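Uncharacterized aldehyde dehydrogenase AldY (Bacillus subtilis, PDB 4DNG) probably oxidises aldehydes to carboxylates with NAD(+) as the electron acceptor, and may help protect cells against ethanol-related stress. Local coordinates at residues V146-S151 with R225-T230; A261-A266 with V413-L418. All blocks are in the same frame, centred on the assembly; numbering follows the deposited sequence.

Interaction 1: residues V146-S151 with R225-T230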
loop_
_atom_site.group_PDB
_atom_site.type_symbol
_atom_site.label_atom_id
_atom_site.label_comp_id
_atom_site.label_asym_id
_atom_site.label_seq_id
_atom_site.Cartn_x
_atom_site.Cartn_y
_atom_site.Cartn_z
ATOM N N VAL A 146 11.273 -0.180 -11.075
ATOM C CA VAL A 146 11.829 1.171 -11.089
ATOM C C VAL A 146 11.171 2.024 -10.026
ATOM O O VAL A 146 9.952 2.132 -9.995
ATOM C CB VAL A 146 11.648 1.850 -12.453
ATOM C CG1 VAL A 146 12.156 3.285 -12.395
ATOM C CG2 VAL A 146 12.355 1.044 -13.538
ATOM N N ILE A 147 11.991 2.642 -9.176
ATOM C CA ILE A 147 11.515 3.404 -8.024
ATOM C C ILE A 147 11.554 4.887 -8.407
ATOM O O ILE A 147 12.573 5.356 -8.934
ATOM C CB ILE A 147 12.445 3.197 -6.793
ATOM C CG1 ILE A 147 12.695 1.704 -6.490
ATOM C CG2 ILE A 147 11.940 3.947 -5.562
ATOM C CD1 ILE A 147 11.451 0.888 -6.188
ATOM N N SER A 148 10.449 5.603 -8.151
ATOM C CA SER A 148 10.411 7.056 -8.206
ATOM C C SER A 148 10.584 7.640 -6.807
ATOM O O SER A 148 9.759 7.423 -5.902
ATOM C CB SER A 148 9.124 7.565 -8.835
ATOM O OG SER A 148 9.310 8.872 -9.362
ATOM N N SER A 149 11.652 8.412 -6.652
ATOM C CA SER A 149 12.095 8.889 -5.342
ATOM C C SER A 149 12.193 10.412 -5.315
ATOM O O SER A 149 12.826 10.998 -6.193
ATOM C CB SER A 149 13.448 8.263 -5.039
ATOM O OG SER A 149 14.029 8.837 -3.902
ATOM N N ILE A 150 11.546 11.032 -4.319
ATOM C CA ILE A 150 11.456 12.486 -4.173
ATOM C C ILE A 150 11.785 12.885 -2.742
ATOM O O ILE A 150 11.198 12.354 -1.791
ATOM C CB ILE A 150 10.035 12.995 -4.475
ATOM C CG1 ILE A 150 9.613 12.616 -5.896
ATOM C CG2 ILE A 150 9.910 14.512 -4.232
ATOM C CD1 ILE A 150 8.117 12.667 -6.119
ATOM N N SER A 151 12.716 13.822 -2.580
ATOM C CA SER A 151 13.119 14.221 -1.259
ATOM C C SER A 151 12.990 15.720 -1.042
ATOM O O SER A 151 12.981 16.480 -1.994
ATOM C CB SER A 151 14.506 13.681 -0.919
ATOM O OG SER A 151 15.507 14.143 -1.783
ATOM N N ARG A 225 7.235 1.679 -10.164
ATOM C CA ARG A 225 6.260 0.884 -9.404
ATOM C C ARG A 225 6.104 1.281 -7.936
ATOM O O ARG A 225 5.196 0.807 -7.254
ATOM C CB ARG A 225 6.524 -0.600 -9.576
ATOM C CG ARG A 225 5.796 -1.170 -10.773
ATOM C CD ARG A 225 6.326 -2.530 -11.177
ATOM N NE ARG A 225 6.214 -2.696 -12.631
ATOM C CZ ARG A 225 5.607 -3.711 -13.243
ATOM N NH1 ARG A 225 5.058 -4.695 -12.540
ATOM N NH2 ARG A 225 5.568 -3.750 -14.571
ATOM N N LEU A 226 6.972 2.182 -7.472
ATOM C CA LEU A 226 6.828 2.804 -6.154
ATOM C C LEU A 226 7.186 4.277 -6.222
ATOM O O LEU A 226 8.188 4.644 -6.855
ATOM C CB LEU A 226 7.709 2.110 -5.135
ATOM C CG LEU A 226 7.884 2.726 -3.752
ATOM C CD1 LEU A 226 6.806 2.286 -2.801
ATOM C CD2 LEU A 226 9.216 2.284 -3.201
ATOM N N ILE A 227 6.342 5.106 -5.600
ATOM C CA ILE A 227 6.640 6.503 -5.344
ATOM C C ILE A 227 7.024 6.603 -3.887
ATOM O O ILE A 227 6.255 6.221 -3.003
ATOM C CB ILE A 227 5.436 7.459 -5.499
ATOM C CG1 ILE A 227 4.588 7.160 -6.736
ATOM C CG2 ILE A 227 5.924 8.908 -5.520
ATOM C CD1 ILE A 227 5.348 7.302 -8.025
ATOM N N SER A 228 8.207 7.146 -3.654
ATOM C CA SER A 228 8.722 7.431 -2.332
ATOM C C SER A 228 8.736 8.964 -2.189
ATOM O O SER A 228 9.326 9.644 -3.020
ATOM C CB SER A 228 10.137 6.839 -2.231
ATOM O OG SER A 228 10.727 7.147 -0.991
ATOM N N PHE A 229 8.068 9.501 -1.164
ATOM C CA PHE A 229 7.917 10.953 -0.978
ATOM C C PHE A 229 7.958 11.349 0.499
ATOM O O PHE A 229 7.383 10.664 1.354
ATOM C CB PHE A 229 6.592 11.431 -1.612
ATOM C CG PHE A 229 6.267 12.901 -1.375
ATOM C CD1 PHE A 229 6.895 13.901 -2.110
ATOM C CD2 PHE A 229 5.305 13.277 -0.445
ATOM C CE1 PHE A 229 6.598 15.250 -1.899
ATOM C CE2 PHE A 229 4.995 14.618 -0.231
ATOM C CZ PHE A 229 5.651 15.609 -0.958
ATOM N N THR A 230 8.646 12.455 0.783
ATOM C CA THR A 230 8.594 13.138 2.077
ATOM C C THR A 230 8.319 14.638 1.837
ATOM O O THR A 230 9.012 15.258 1.039
ATOM C CB THR A 230 9.898 12.948 2.886
ATOM O OG1 THR A 230 9.992 11.592 3.328
ATOM C CG2 THR A 230 9.887 13.831 4.116
#
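Ile150 and Phe229 meet at the C-terminal end of two parallel neighbouring strands. The methyl CG2 of Ile150 sits at the edge of the Phe229 ring, in its plane, 3.7 Å from Phe229 CD1. With chi1 at -59°, Ile150 CG2 stands anti to the backbone N and meets the ring edge. The other branch of Ile150 leans back toward Ile227, with Ile150 CD1 4.4 Å from Ile227 CG2. On the same face, CD1 of Ile227 fills the place beside Ser148, 3.9 Å from Ser148 CB. The opposite face carries Ile147, Leu226, Ser149 and Ser228. There the side chains of Ile147 and Leu226 run alongside each other in the same direction. Leu226 CD2 nests against both CG2 and CD1 of Ile147, each at 4.0 Å. A backbone ladder holds these fits in step; Ser228 N gives Ser148 O a bond of 2.7 Å. The pair belongs to the parallel part of the mixed sheet in the NAD-binding, Rossmann-like domain of aldehyde dehydrogenases. Strand 173-177 flanks 146-150, and strand 249-254 flanks 226-230. Helix 156-169 packs on the Ile147 and Ser149 face, where Ser163 bonds to Ser228 OG. Thr230 touches Glu253, a predicted active-site residue, on strand 249-254.

Interaction 2: residues A261-A266 with V413-L418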
loop_
_atom_site.group_PDB
_atom_site.type_symbol
_atom_site.label_atom_id
_atom_site.label_comp_id
_atom_site.label_asym_id
_atom_site.label_seq_id
_atom_site.Cartn_x
_atom_site.Cartn_y
_atom_site.Cartn_z
ATOM N N ALA A 261 5.540 13.726 25.175
ATOM C CA ALA A 261 4.798 13.709 26.442
ATOM C C ALA A 261 5.718 13.456 27.622
ATOM O O ALA A 261 6.527 12.535 27.593
ATOM C CB ALA A 261 3.654 12.698 26.421
ATOM N N VAL A 262 5.560 14.279 28.658
ATOM C CA VAL A 262 6.396 14.260 29.855
ATOM C C VAL A 262 5.495 14.038 31.067
ATOM O O VAL A 262 4.835 14.965 31.562
ATOM C CB VAL A 262 7.187 15.586 29.995
ATOM C CG1 VAL A 262 7.894 15.674 31.348
ATOM C CG2 VAL A 262 8.174 15.745 28.853
ATOM N N LEU A 263 5.472 12.797 31.538
ATOM C CA LEU A 263 4.491 12.367 32.520
ATOM C C LEU A 263 4.926 12.717 33.939
ATOM O O LEU A 263 6.084 13.080 34.165
ATOM C CB LEU A 263 4.222 10.861 32.379
ATOM C CG LEU A 263 3.905 10.236 31.010
ATOM C CD1 LEU A 263 3.318 8.844 31.211
ATOM C CD2 LEU A 263 2.966 11.088 30.169
ATOM N N SER A 264 3.997 12.594 34.892
ATOM C CA SER A 264 4.230 13.006 36.279
ATOM C C SER A 264 5.478 12.391 36.936
ATOM O O SER A 264 6.210 13.078 37.639
ATOM C CB SER A 264 2.985 12.767 37.139
ATOM O OG SER A 264 2.479 11.458 36.976
ATOM N N ASP A 265 5.732 11.112 36.696
ATOM C CA ASP A 265 6.896 10.474 37.311
ATOM C C ASP A 265 8.233 10.702 36.565
ATOM O O ASP A 265 9.295 10.376 37.087
ATOM C CB ASP A 265 6.634 8.985 37.607
ATOM C CG ASP A 265 6.298 8.191 36.367
ATOM O OD1 ASP A 265 6.231 8.791 35.274
ATOM O OD2 ASP A 265 6.089 6.965 36.492
ATOM N N ALA A 266 8.180 11.275 35.365
ATOM C CA ALA A 266 9.394 11.500 34.557
ATOM C C ALA A 266 10.555 12.161 35.291
ATOM O O ALA A 266 10.359 12.959 36.214
ATOM C CB ALA A 266 9.062 12.321 33.330
ATOM N N VAL A 413 7.515 9.437 24.906
ATOM C CA VAL A 413 6.929 9.492 26.252
ATOM C C VAL A 413 8.022 9.365 27.311
ATOM O O VAL A 413 8.956 8.556 27.176
ATOM C CB VAL A 413 5.760 8.480 26.448
ATOM C CG1 VAL A 413 6.172 7.072 26.050
ATOM C CG2 VAL A 413 5.234 8.496 27.881
ATOM N N PHE A 414 7.916 10.208 28.338
ATOM C CA PHE A 414 8.894 10.238 29.432
ATOM C C PHE A 414 8.243 9.935 30.759
ATOM O O PHE A 414 7.397 10.682 31.257
ATOM C CB PHE A 414 9.686 11.555 29.464
ATOM C CG PHE A 414 10.828 11.588 28.485
ATOM C CD1 PHE A 414 10.588 11.715 27.117
ATOM C CD2 PHE A 414 12.143 11.465 28.922
ATOM C CE1 PHE A 414 11.635 11.731 26.202
ATOM C CE2 PHE A 414 13.198 11.484 28.015
ATOM C CZ PHE A 414 12.942 11.615 26.654
ATOM N N THR A 415 8.637 8.804 31.311
ATOM C CA THR A 415 8.096 8.331 32.555
ATOM C C THR A 415 9.156 7.514 33.253
ATOM O O THR A 415 10.001 6.886 32.607
ATOM C CB THR A 415 6.819 7.476 32.357
ATOM O OG1 THR A 415 6.531 6.750 33.571
ATOM C CG2 THR A 415 6.999 6.485 31.218
ATOM N N SER A 416 9.097 7.546 34.577
ATOM C CA SER A 416 9.955 6.752 35.436
ATOM C C SER A 416 9.559 5.283 35.401
ATOM O O SER A 416 10.402 4.405 35.578
ATOM C CB SER A 416 9.820 7.246 36.865
ATOM O OG SER A 416 10.726 6.561 37.681
ATOM N N ASP A 417 8.267 5.038 35.187
ATOM C CA ASP A 417 7.690 3.698 35.146
ATOM C C ASP A 417 7.747 3.124 33.722
ATOM O O ASP A 417 6.947 3.504 32.860
ATOM C CB ASP A 417 6.246 3.768 35.641
ATOM C CG ASP A 417 5.652 2.411 35.934
ATOM O OD1 ASP A 417 6.324 1.382 35.710
ATOM O OD2 ASP A 417 4.491 2.375 36.397
ATOM N N LEU A 418 8.692 2.209 33.488
ATOM C CA LEU A 418 8.922 1.625 32.154
ATOM C C LEU A 418 7.805 0.687 31.668
ATOM O O LEU A 418 7.570 0.576 30.459
ATOM C CB LEU A 418 10.286 0.923 32.082
ATOM C CG LEU A 418 11.568 1.752 32.244
ATOM C CD1 LEU A 418 12.775 0.837 32.109
ATOM C CD2 LEU A 418 11.649 2.911 31.256
#
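Asp265 reaches across to the turn that follows strand 410-414 and grips it with its carboxylate. Asp265 CB rests 3.7 Å from CB of Ser416. CG lies between the backbone N and the carbonyl carbon (chi1 59°), which brings both oxygens to residues 415-417. Asp265 OD1 accepts from Thr415 OG1 at 2.7 Å, on its syn side and 20° out of the carboxylate plane. It also takes a weak bond from Ser416 N. Asp265 OD2 takes another weak bond, from Asp417 N at 3.2 Å. That same N-H also bonds to Thr415 OG1, forming an ST turn just before helix 418-425. Asp417 is the N-cap of that helix. With an alanine here instead of Asp265, the Thr415 hydroxyl would probably lose its acceptor, and the turn at 415-417 would be freer to shift. Next to this polar cluster two parallel strands run out together. Leu263 N bonds to Phe414 O at 2.9 Å, while CG of Leu263 packs 3.8 Å from Val413 CG2. Here the contact joins the ends of neighbouring strands in the second large sheet of the aldehyde dehydrogenase fold, away from the annotated sites. Lys420 of helix 418-425 touches both Asp265 and Thr415, and its charge may help offset that of Asp265. One carboxylate thus accepts a hydroxyl and two weak backbone N-H bonds, consistent with it fixing the turn into helix 418-425.

From the N terminus, the chain passes through short strands and four helices before it reaches strand 135-150. It then runs through helix 156-169, strand 173-177 and helix 183-196 before strand 226-231 returns beside it. Interaction 1 closes this loop, with 73 residues between its segments. The chain continues through strand 249-254 to strand 258-262 in the second sheet. Interaction 2 closes a longer loop there, when strand 410-414 comes back after 146 intervening residues. The two loops follow in series and neither nest nor cross. Interactions 1 and 2 lie on opposite sides of the chain's centre, and their own centres are about 37 Å apart. Each joins parallel strands in a different sheet.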